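Local coordinates for putative DNA-binding protein (Ralstonia eutropha, PDB 2OBP) that probably binds DNA through a winged helix-turn-helix domain, its own function not being established, at residues A[15-20]-A[46-51]; A[26-31]-A[35-40]; A[59-62]-A[67-70]. All blocks are in the same frame, centred on the assembly; numbering follows the deposited sequence. Where two conformers were deposited one is given.

Contact 1: A[15-20]-A[46-51]; sequences DPAIVE and AQLPMS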
ATOM      1  N   ASP A  15      -5.293 -12.673  -6.298  1.00 26.21           N
ATOM      2  CA  ASP A  15      -6.032 -11.986  -5.223  1.00 25.53           C
ATOM      3  C   ASP A  15      -6.208 -10.519  -5.619  1.00 23.88           C
ATOM      4  O   ASP A  15      -5.221  -9.751  -5.654  1.00 25.73           O
ATOM      5  CB  ASP A  15      -5.292 -12.086  -3.878  1.00 26.33           C
ATOM      6  CG  ASP A  15      -6.080 -11.441  -2.695  1.00 26.31           C
ATOM      7  OD1 ASP A  15      -7.012 -10.663  -2.922  1.00 29.92           O
ATOM      8  OD2 ASP A  15      -5.767 -11.729  -1.515  1.00 27.22           O
ATOM      9  N   PRO A  16      -7.456 -10.108  -5.903  1.00 25.55           N
ATOM     10  CA  PRO A  16      -7.687  -8.757  -6.403  1.00 27.12           C
ATOM     11  C   PRO A  16      -7.392  -7.689  -5.337  1.00 26.51           C
ATOM     12  O   PRO A  16      -7.087  -6.542  -5.667  1.00 25.00           O
ATOM     13  CB  PRO A  16      -9.152  -8.782  -6.813  1.00 29.69           C
ATOM     14  CG  PRO A  16      -9.768  -9.846  -5.939  1.00 29.05           C
ATOM     15  CD  PRO A  16      -8.717 -10.883  -5.803  1.00 26.18           C
ATOM     16  N   ALA A  17      -7.518  -8.056  -4.064  1.00 24.72           N
ATOM     17  CA  ALA A  17      -7.225  -7.115  -2.998  1.00 24.79           C
ATOM     18  C   ALA A  17      -5.747  -6.759  -2.919  1.00 25.98           C
ATOM     19  O   ALA A  17      -5.391  -5.588  -2.647  1.00 26.33           O
ATOM     20  CB  ALA A  17      -7.743  -7.629  -1.630  1.00 22.35           C
ATOM     21  N   ILE A  18      -4.866  -7.725  -3.155  1.00 23.14           N
ATOM     22  CA  ILE A  18      -3.443  -7.416  -3.150  1.00 23.08           C
ATOM     23  C   ILE A  18      -3.092  -6.513  -4.372  1.00 24.31           C
ATOM     24  O   ILE A  18      -2.356  -5.533  -4.266  1.00 26.18           O
ATOM     25  CB  ILE A  18      -2.552  -8.675  -3.088  1.00 24.24           C
ATOM     26  CG1 ILE A  18      -2.778  -9.460  -1.771  1.00 23.17           C
ATOM     27  CG2 ILE A  18      -1.091  -8.230  -3.223  1.00 25.11           C
ATOM     28  CD1 ILE A  18      -2.182 -10.859  -1.701  1.00 21.40           C
ATOM     29  N   VAL A  19      -3.621  -6.873  -5.532  1.00 24.71           N
ATOM     30  CA  VAL A  19      -3.435  -6.070  -6.730  1.00 25.21           C
ATOM     31  C   VAL A  19      -3.933  -4.639  -6.525  1.00 26.37           C
ATOM     32  O   VAL A  19      -3.241  -3.701  -6.875  1.00 27.28           O
ATOM     33  CB  VAL A  19      -4.144  -6.707  -7.965  1.00 27.88           C
ATOM     34  CG1 VAL A  19      -4.080  -5.741  -9.158  1.00 32.08           C
ATOM     35  CG2 VAL A  19      -3.525  -8.069  -8.281  1.00 26.92           C
ATOM     36  N   GLU A  20      -5.115  -4.475  -5.945  1.00 25.00           N
ATOM     37  CA  GLU A  20      -5.702  -3.154  -5.808  1.00 25.64           C
ATOM     38  C   GLU A  20      -4.883  -2.256  -4.871  1.00 26.93           C
ATOM     39  O   GLU A  20      -4.663  -1.068  -5.156  1.00 27.92           O
ATOM     40  CB  GLU A  20      -7.143  -3.225  -5.345  1.00 28.72           C
ATOM     41  CG  GLU A  20      -7.902  -1.918  -5.579  1.00 33.78           C
ATOM     42  CD  GLU A  20      -8.073  -1.557  -7.052  1.00 41.90           C
ATOM     43  OE1 GLU A  20      -7.927  -2.444  -7.927  1.00 43.24           O
ATOM     44  OE2 GLU A  20      -8.338  -0.371  -7.332  1.00 53.59           O
ATOM     45  N   ALA A  46      -8.835   1.991  -2.454  1.00 25.56           N
ATOM     46  CA  ALA A  46      -8.806   0.564  -2.843  1.00 25.56           C
ATOM     47  C   ALA A  46     -10.173  -0.106  -2.746  1.00 28.08           C
ATOM     48  O   ALA A  46     -10.364  -1.234  -3.202  1.00 30.69           O
ATOM     49  CB  ALA A  46      -7.769  -0.206  -1.976  1.00 25.78           C
ATOM     50  N   GLN A  47     -11.122   0.585  -2.129  1.00 25.50           N
ATOM     51  CA  GLN A  47     -12.460   0.060  -1.872  1.00 26.76           C
ATOM     52  C   GLN A  47     -12.456  -1.210  -1.030  1.00 25.05           C
ATOM     53  O   GLN A  47     -13.158  -2.165  -1.325  1.00 27.86           O
ATOM     54  CB  GLN A  47     -13.214  -0.132  -3.180  1.00 27.11           C
ATOM     55  CG  GLN A  47     -13.418   1.183  -3.935  1.00 30.83           C
ATOM     56  CD  GLN A  47     -14.210   1.013  -5.209  1.00 33.26           C
ATOM     57  OE1 GLN A  47     -13.634   0.781  -6.268  1.00 46.90           O
ATOM     58  NE2 GLN A  47     -15.520   1.111  -5.114  1.00 39.20           N
ATOM     59  N   LEU A  48     -11.659  -1.208   0.023  1.00 25.74           N
ATOM     60  CA  LEU A  48     -11.477  -2.356   0.901  1.00 25.63           C
ATOM     61  C   LEU A  48     -11.859  -1.939   2.305  1.00 26.27           C
ATOM     62  O   LEU A  48     -11.559  -0.829   2.718  1.00 27.02           O
ATOM     63  CB  LEU A  48     -10.012  -2.810   0.906  1.00 27.54           C
ATOM     64  CG  LEU A  48      -9.491  -3.408  -0.390  1.00 27.06           C
ATOM     65  CD1 LEU A  48      -7.997  -3.775  -0.249  1.00 30.46           C
ATOM     66  CD2 LEU A  48     -10.286  -4.652  -0.816  1.00 24.31           C
ATOM     67  N   PRO A  49     -12.511  -2.835   3.056  1.00 26.78           N
ATOM     68  CA  PRO A  49     -12.636  -2.626   4.493  1.00 25.31           C
ATOM     69  C   PRO A  49     -11.256  -2.548   5.155  1.00 26.00           C
ATOM     70  O   PRO A  49     -10.297  -3.180   4.659  1.00 25.19           O
ATOM     71  CB  PRO A  49     -13.347  -3.881   4.984  1.00 31.64           C
ATOM     72  CG  PRO A  49     -13.869  -4.570   3.775  1.00 28.58           C
ATOM     73  CD  PRO A  49     -13.070  -4.126   2.612  1.00 23.72           C
HETATM   74  N   MSE A  50     -11.151  -1.801   6.250  1.00 25.49           N
HETATM   75  CA  MSE A  50      -9.886  -1.665   6.952  0.50 25.95           C
HETATM   76  C   MSE A  50      -9.259  -3.018   7.349  1.00 25.58           C
HETATM   77  O   MSE A  50      -8.030  -3.181   7.315  1.00 24.77           O
HETATM   78  CB  MSE A  50     -10.105  -0.773   8.168  0.50 27.46           C
HETATM   79  CG  MSE A  50      -8.891  -0.542   8.990  0.50 20.84           C
HETATM   80 SE   MSE A  50      -7.334   0.134   8.050  0.38 28.05          SE
HETATM   81  CE  MSE A  50      -7.972   1.628   7.194  0.50  6.74           C
ATOM     82  N   SER A  51     -10.087  -3.989   7.752  1.00 26.37           N
ATOM     83  CA  SER A  51      -9.521  -5.287   8.157  1.00 25.55           C
ATOM     84  C   SER A  51      -8.798  -5.965   6.987  1.00 25.35           C
ATOM     85  O   SER A  51      -7.735  -6.577   7.166  1.00 22.96           O
ATOM     86  CB  SER A  51     -10.614  -6.213   8.718  1.00 28.93           C
ATOM     87  OG  SER A  51     -11.627  -6.379   7.760  1.00 28.22           O
TER

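Contact 2: A[26-31]-A[35-40]; sequences REAGIE and TPWSLP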
ATOM      1  N   ARG A  26       1.061   2.587  -5.678  1.00 26.89           N
ATOM      2  CA  ARG A  26       1.818   3.130  -6.775  1.00 26.36           C
ATOM      3  C   ARG A  26       1.371   4.557  -7.141  1.00 28.13           C
ATOM      4  O   ARG A  26       2.213   5.436  -7.330  1.00 27.49           O
ATOM      5  CB  ARG A  26       1.724   2.203  -7.987  1.00 26.86           C
ATOM      6  CG  ARG A  26       2.150   2.875  -9.307  1.00 32.69           C
ATOM      7  CD  ARG A  26       2.314   1.863 -10.374  1.00 35.56           C
ATOM      8  NE  ARG A  26       2.502   2.408 -11.731  1.00 38.63           N
ATOM      9  CZ  ARG A  26       3.517   3.194 -12.114  1.00 47.52           C
ATOM     10  NH1 ARG A  26       4.486   3.580 -11.276  1.00 40.73           N
ATOM     11  NH2 ARG A  26       3.579   3.593 -13.377  1.00 50.86           N
ATOM     12  N   GLU A  27       0.063   4.756  -7.265  1.00 27.86           N
ATOM     13  CA  GLU A  27      -0.526   6.079  -7.499  1.00 28.50           C
ATOM     14  C   GLU A  27      -0.082   7.090  -6.435  1.00 28.81           C
ATOM     15  O   GLU A  27       0.321   8.203  -6.755  1.00 29.23           O
ATOM     16  CB  GLU A  27      -2.055   5.988  -7.512  1.00 30.65           C
ATOM     17  CG  GLU A  27      -2.733   7.299  -7.940  1.00 32.01           C
ATOM     18  CD  GLU A  27      -4.236   7.307  -7.756  0.50 30.92           C
ATOM     19  OE1 GLU A  27      -4.864   6.224  -7.798  0.50 32.14           O
ATOM     20  OE2 GLU A  27      -4.786   8.416  -7.577  0.50 32.59           O
ATOM     21  N   ALA A  28      -0.163   6.691  -5.166  1.00 26.79           N
ATOM     22  CA  ALA A  28       0.225   7.557  -4.058  1.00 25.88           C
ATOM     23  C   ALA A  28       1.668   8.073  -4.176  1.00 27.93           C
ATOM     24  O   ALA A  28       1.963   9.225  -3.818  1.00 30.39           O
ATOM     25  CB  ALA A  28       0.023   6.813  -2.748  1.00 25.67           C
ATOM     26  N   GLY A  29       2.550   7.238  -4.700  1.00 29.62           N
ATOM     27  CA  GLY A  29       3.971   7.550  -4.784  1.00 31.37           C
ATOM     28  C   GLY A  29       4.456   8.204  -6.052  1.00 33.68           C
ATOM     29  O   GLY A  29       5.649   8.443  -6.162  1.00 38.49           O
ATOM     30  N   ILE A  30       3.553   8.479  -6.997  1.00 35.70           N
ATOM     31  CA  ILE A  30       3.973   9.037  -8.280  0.50 37.22           C
ATOM     32  C   ILE A  30       4.568  10.445  -8.106  1.00 39.01           C
ATOM     33  O   ILE A  30       5.573  10.767  -8.770  1.00 41.20           O
ATOM     34  CB  ILE A  30       2.842   9.011  -9.349  0.50 38.48           C
ATOM     35  CG1 ILE A  30       2.525   7.570  -9.775  0.50 37.73           C
ATOM     36  CG2 ILE A  30       3.239   9.809 -10.583  0.50 38.12           C
ATOM     37  CD1 ILE A  30       3.650   6.864 -10.529  0.50 33.82           C
ATOM     38  N   GLU A  31       4.007  11.265  -7.223  1.00 39.40           N
ATOM     39  CA  GLU A  31       4.603  12.575  -6.962  1.00 40.89           C
ATOM     40  C   GLU A  31       5.756  12.435  -5.975  1.00 40.47           C
ATOM     41  O   GLU A  31       5.544  12.060  -4.827  1.00 38.81           O
ATOM     42  CB  GLU A  31       3.567  13.555  -6.407  1.00 41.49           C
ATOM     43  CG  GLU A  31       4.144  14.955  -6.203  1.00 42.67           C
ATOM     44  CD  GLU A  31       3.157  15.941  -5.610  0.50 41.91           C
ATOM     45  OE1 GLU A  31       2.245  15.509  -4.866  0.50 44.72           O
ATOM     46  OE2 GLU A  31       3.315  17.150  -5.884  0.50 41.03           O
ATOM     47  N   THR A  35       3.660  13.021   0.824  1.00 29.37           N
ATOM     48  CA  THR A  35       3.386  12.375   2.102  1.00 26.20           C
ATOM     49  C   THR A  35       2.692  11.045   1.898  1.00 25.91           C
ATOM     50  O   THR A  35       1.733  10.973   1.125  1.00 25.89           O
ATOM     51  CB  THR A  35       2.496  13.290   2.928  1.00 23.15           C
ATOM     52  OG1 THR A  35       3.182  14.525   3.133  1.00 22.86           O
ATOM     53  CG2 THR A  35       2.110  12.648   4.263  1.00 24.09           C
ATOM     54  N   PRO A  36       3.168   9.965   2.568  1.00 25.07           N
ATOM     55  CA  PRO A  36       2.475   8.683   2.357  1.00 25.09           C
ATOM     56  C   PRO A  36       1.035   8.765   2.811  1.00 24.42           C
ATOM     57  O   PRO A  36       0.755   9.411   3.797  1.00 23.73           O
ATOM     58  CB  PRO A  36       3.203   7.705   3.270  1.00 26.22           C
ATOM     59  CG  PRO A  36       4.508   8.324   3.570  1.00 33.97           C
ATOM     60  CD  PRO A  36       4.317   9.812   3.491  1.00 26.18           C
ATOM     61  N   TRP A  37       0.158   8.055   2.124  1.00 23.84           N
ATOM     62  CA  TRP A  37      -1.256   8.133   2.457  1.00 22.72           C
ATOM     63  C   TRP A  37      -1.570   7.416   3.747  1.00 22.00           C
ATOM     64  O   TRP A  37      -0.991   6.403   4.087  1.00 22.25           O
ATOM     65  CB  TRP A  37      -2.080   7.500   1.354  1.00 24.25           C
ATOM     66  CG  TRP A  37      -2.068   8.259   0.029  1.00 23.64           C
ATOM     67  CD1 TRP A  37      -1.338   9.359  -0.304  1.00 23.59           C
ATOM     68  CD2 TRP A  37      -2.872   7.955  -1.096  1.00 25.41           C
ATOM     69  NE1 TRP A  37      -1.625   9.739  -1.604  1.00 24.61           N
ATOM     70  CE2 TRP A  37      -2.564   8.885  -2.103  1.00 28.57           C
ATOM     71  CE3 TRP A  37      -3.788   6.936  -1.372  1.00 31.25           C
ATOM     72  CZ2 TRP A  37      -3.155   8.838  -3.360  1.00 29.95           C
ATOM     73  CZ3 TRP A  37      -4.379   6.903  -2.604  1.00 31.21           C
ATOM     74  CH2 TRP A  37      -4.061   7.839  -3.587  1.00 29.39           C
ATOM     75  N   SER A  38      -2.531   7.968   4.475  1.00 20.20           N
ATOM     76  CA  SER A  38      -3.023   7.334   5.669  1.00 22.43           C
ATOM     77  C   SER A  38      -3.804   6.064   5.369  1.00 24.11           C
ATOM     78  O   SER A  38      -4.371   5.890   4.291  1.00 21.29           O
ATOM     79  CB  SER A  38      -3.907   8.300   6.440  1.00 21.01           C
ATOM     80  OG  SER A  38      -5.201   8.538   5.879  1.00 21.68           O
ATOM     81  N   LEU A  39      -3.848   5.163   6.354  1.00 22.95           N
ATOM     82  CA  LEU A  39      -4.528   3.869   6.101  1.00 22.30           C
ATOM     83  C   LEU A  39      -5.971   4.036   5.635  1.00 22.34           C
ATOM     84  O   LEU A  39      -6.381   3.390   4.676  1.00 25.44           O
ATOM     85  CB  LEU A  39      -4.406   2.925   7.295  1.00 23.76           C
ATOM     86  CG  LEU A  39      -2.991   2.683   7.785  1.00 23.51           C
ATOM     87  CD1 LEU A  39      -3.017   1.699   8.987  1.00 29.22           C
ATOM     88  CD2 LEU A  39      -2.046   2.214   6.689  1.00 22.33           C
ATOM     89  N   PRO A  40      -6.767   4.906   6.284  1.00 21.88           N
ATOM     90  CA  PRO A  40      -8.154   5.012   5.795  1.00 19.82           C
ATOM     91  C   PRO A  40      -8.296   5.504   4.346  1.00 20.69           C
ATOM     92  O   PRO A  40      -9.270   5.164   3.665  1.00 22.69           O
ATOM     93  CB  PRO A  40      -8.771   6.030   6.760  1.00 19.14           C
ATOM     94  CG  PRO A  40      -7.936   5.828   7.993  1.00 20.43           C
ATOM     95  CD  PRO A  40      -6.569   5.700   7.498  1.00 22.57           C
TER
HETATM   96  O   HOH W   1       2.362   9.444  -1.362  1.00 39.36           O

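Contact 3: A[59-62]-A[67-70]; sequences QLQA and DVSV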
ATOM      1  N   GLN A  59       1.009  -8.562   4.627  1.00 20.46           N
ATOM      2  CA  GLN A  59       1.626  -9.442   3.640  1.00 19.66           C
ATOM      3  C   GLN A  59       2.614  -8.704   2.746  1.00 22.42           C
ATOM      4  O   GLN A  59       3.674  -9.241   2.422  1.00 20.61           O
ATOM      5  CB  GLN A  59       0.535 -10.108   2.789  1.00 18.03           C
ATOM      6  CG  GLN A  59      -0.298 -11.130   3.584  1.00 20.94           C
ATOM      7  CD  GLN A  59      -1.513 -11.662   2.836  1.00 19.79           C
ATOM      8  OE1 GLN A  59      -2.010 -11.001   1.914  1.00 24.57           O
ATOM      9  NE2 GLN A  59      -1.978 -12.875   3.211  1.00 20.11           N
ATOM     10  N   LEU A  60       2.264  -7.497   2.305  1.00 23.78           N
ATOM     11  CA  LEU A  60       3.216  -6.706   1.497  1.00 23.00           C
ATOM     12  C   LEU A  60       4.441  -6.252   2.284  1.00 23.95           C
ATOM     13  O   LEU A  60       5.548  -6.145   1.706  1.00 23.61           O
ATOM     14  CB  LEU A  60       2.525  -5.493   0.838  1.00 21.18           C
ATOM     15  CG  LEU A  60       1.458  -5.870  -0.199  1.00 23.40           C
ATOM     16  CD1 LEU A  60       0.748  -4.589  -0.683  1.00 24.04           C
ATOM     17  CD2 LEU A  60       2.097  -6.688  -1.360  1.00 22.54           C
ATOM     18  N   GLN A  61       4.251  -5.946   3.577  1.00 22.91           N
ATOM     19  CA  GLN A  61       5.352  -5.578   4.464  0.50 22.20           C
ATOM     20  C   GLN A  61       6.286  -6.784   4.652  1.00 22.39           C
ATOM     21  O   GLN A  61       7.509  -6.682   4.551  1.00 19.90           O
ATOM     22  CB  GLN A  61       4.771  -5.072   5.806  0.50 21.20           C
ATOM     23  CG  GLN A  61       5.706  -4.284   6.696  0.50 21.99           C
ATOM     24  CD  GLN A  61       5.150  -4.086   8.085  0.50 21.45           C
ATOM     25  OE1 GLN A  61       4.394  -4.903   8.579  0.50 23.72           O
ATOM     26  NE2 GLN A  61       5.526  -2.984   8.726  0.50 17.88           N
ATOM     27  N   ALA A  62       5.702  -7.958   4.888  1.00 21.17           N
ATOM     28  CA  ALA A  62       6.480  -9.192   4.975  1.00 22.61           C
ATOM     29  C   ALA A  62       7.314  -9.467   3.756  1.00 22.16           C
ATOM     30  O   ALA A  62       8.495  -9.906   3.842  1.00 22.87           O
ATOM     31  CB  ALA A  62       5.515 -10.345   5.224  1.00 20.16           C
ATOM     32  N   ASP A  67       6.071  -0.340   3.229  1.00 23.12           N
ATOM     33  CA  ASP A  67       6.402   0.156   4.557  1.00 23.55           C
ATOM     34  C   ASP A  67       5.094   0.498   5.204  1.00 25.33           C
ATOM     35  O   ASP A  67       4.241   1.149   4.598  1.00 28.22           O
ATOM     36  CB  ASP A  67       7.235   1.420   4.429  1.00 29.71           C
ATOM     37  CG  ASP A  67       7.808   1.909   5.759  0.50 27.75           C
ATOM     38  OD1 ASP A  67       7.557   1.325   6.837  0.50 35.41           O
ATOM     39  OD2 ASP A  67       8.586   2.861   5.717  0.50 33.55           O
ATOM     40  N   VAL A  68       4.878  -0.025   6.394  1.00 22.23           N
ATOM     41  CA  VAL A  68       3.638   0.274   7.120  1.00 22.12           C
ATOM     42  C   VAL A  68       4.122   0.907   8.405  1.00 24.97           C
ATOM     43  O   VAL A  68       4.799   0.262   9.202  1.00 27.20           O
ATOM     44  CB  VAL A  68       2.797  -1.016   7.375  1.00 23.28           C
ATOM     45  CG1 VAL A  68       1.449  -0.659   8.066  1.00 26.82           C
ATOM     46  CG2 VAL A  68       2.599  -1.771   6.002  1.00 23.12           C
ATOM     47  N   SER A  69       3.767   2.181   8.624  1.00 24.44           N
ATOM     48  CA  SER A  69       4.246   2.945   9.784  0.50 21.84           C
ATOM     49  C   SER A  69       3.050   3.318  10.669  1.00 23.47           C
ATOM     50  O   SER A  69       2.232   4.137  10.277  1.00 24.80           O
ATOM     51  CB  SER A  69       4.972   4.228   9.342  0.50 23.66           C
ATOM     52  OG  SER A  69       6.241   3.976   8.728  0.50 19.18           O
ATOM     53  N   VAL A  70       2.975   2.731  11.858  1.00 24.23           N
ATOM     54  CA  VAL A  70       1.901   3.017  12.823  1.00 23.35           C
ATOM     55  C   VAL A  70       2.459   3.566  14.155  1.00 23.91           C
ATOM     56  O   VAL A  70       3.613   3.300  14.553  1.00 23.06           O
ATOM     57  CB  VAL A  70       1.002   1.770  13.052  1.00 22.53           C
ATOM     58  CG1 VAL A  70       0.332   1.315  11.693  1.00 22.84           C
ATOM     59  CG2 VAL A  70       1.843   0.621  13.727  1.00 25.14           C
TER

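Contact 1: A[15-20]-A[46-51]
L48 opens its fork onto A17, and one helical turn further along E20 sets its CG against A46. The two methyls of L48 share the single methyl of A17: CB of A17 is 4.0 Å from CD2 of L48 and 4.1 Å from CD1 of L48. CD1 of L48 also comes to 4.0 Å from the A17 carbonyl O, so the leucine meets backbone as well as side chain. CG of L48 is turned anti to the carbonyl carbon (chi1 -68°), and an extended chi2 carries the fork on toward the helix. E20 touches with its middle. CG of E20 lies 3.5 Å from O of A46 and 4.0 Å from CB of A46, and a bend at chi2 (65°) follows this methylene before the carboxylate. No hydrogen bond crosses between the segments; they meet by van der Waals contact alone.

Each segment has its own local fastening. D15 caps the helix start, its OD1 accepting from N of A17 at 2.9 Å; the N-H comes from above the carboxylate plane, with a bent angle of 137° at the hydrogen. Q47 has positive phi and closes the preceding helix in a Schellman motif, just before L48, whose CB points toward helix 16-28.

The contact sets the first turns of helix 16-28 against the linker between helices 39-46 and 50-62, consistent with the turn of a helix-turn-helix. A17 also packs on V56 of helix 50-62, D15 makes a salt bridge with R55 of that helix, and L48 reaches V21 and A46 reaches V24, both further along helix 16-28.

Contact 2: A[26-31]-A[35-40]
A28, near the end of helix 16-28, lies with its CA 6.7 Å from the CA of W37, which is on an extended stretch leading to the N-cap S38 of helix 39-46. No direct hydrogen bond joins the two backbones. A water donates to O of T35 at 3.0 Å; its approach to O of A28 is short enough to be doubtful.

The side chains meet as a CH-pi contact. CB of A28 sits over one face of the indole, 3.4 Å from the centroid of its five-membered ring and 11° off the ring normal. The ring atom closest to CB of A28 is CE2 of W37, at 3.4 Å. CG of W37 is anti to the carbonyl carbon (chi1 -68°), which swings the indole toward the helix. E27, extended beyond CG, brings OE2 to 4.1 Å from CH2 of W37 at the ring edge, its carboxylate turned 80° from the ring plane.

The tryptophan thus joins the end of helix 16-28 to helix 39-46, whose K41 makes a cation-pi contact with it. Backbone bonds from W37 to A78 and L39 to G76 tie this stretch to strand 76-80, consistent with the short first strand of winged-helix folds.

Contact 3: A[59-62]-A[67-70]
Q61 reaches from helix 50-62 across to V68 on strand 66-70, and these two residues make the whole side-chain contact. Q61 was deposited in two conformers, and what follows holds for one of them.

Van der Waals packing does most of the work. The glutamine crosses the valine at about a right angle. With CG of Q61 anti to the backbone N (chi1 -163°) and the chain extended beyond it, the aliphatic part runs outward from the helix past the branch of V68. CB of Q61 lies 4.0 Å from CG2 of V68, and CD of Q61 lies 3.9 Å from CB of V68. CG2 is the valine methyl that stands anti to the carbonyl carbon, beside the backbone N; it faces the helix and takes the methylenes of the glutamine. The amide nitrogen is also drawn into the packing, NE2 of Q61 being 3.6 Å from CB of V68.

The polar approach is weaker. NE2 of Q61 comes to 3.4 Å from O of V68, but the angle is poor and no hydrogen bond is made. Main-chain bonding instead runs to other partners: L60 is backbone hydrogen-bonded to A66 at the strand's start, while D67 bonds to S79 and S69 to H77 across the two-stranded hairpin, probably the wing of the domain.

With no hydrogen bond or salt bridge between the segments, the contact depends on shape rather than direction. The amide could probably shift without losing a bond to this strand segment, in keeping with the exposed position of Q61 and its two modelled conformers.

Contact 1 is the most buried, with A17 and A46 both buried; contacts 2 and 3 lie at the surface. Helix 16-28 is common to contacts 1 and 2, which use its beginning and its end, while helix 50-62 links contact 1 to contact 3, where I18 packs on Q59 and L60. None has a direct hydrogen bond across it, yet their chemistry differs: a leucine fork on an alanine methyl and a glutamate methylene on a backbone carbonyl in contact 1, a methyl over an indole face in contact 2, and a glutamine amide, modelled in two conformers, across a valine in contact 3. Contacts 1 and 2 tie the helices together and contact 3 ties helix 50-62 to the hairpin, consistent with a winged helix domain.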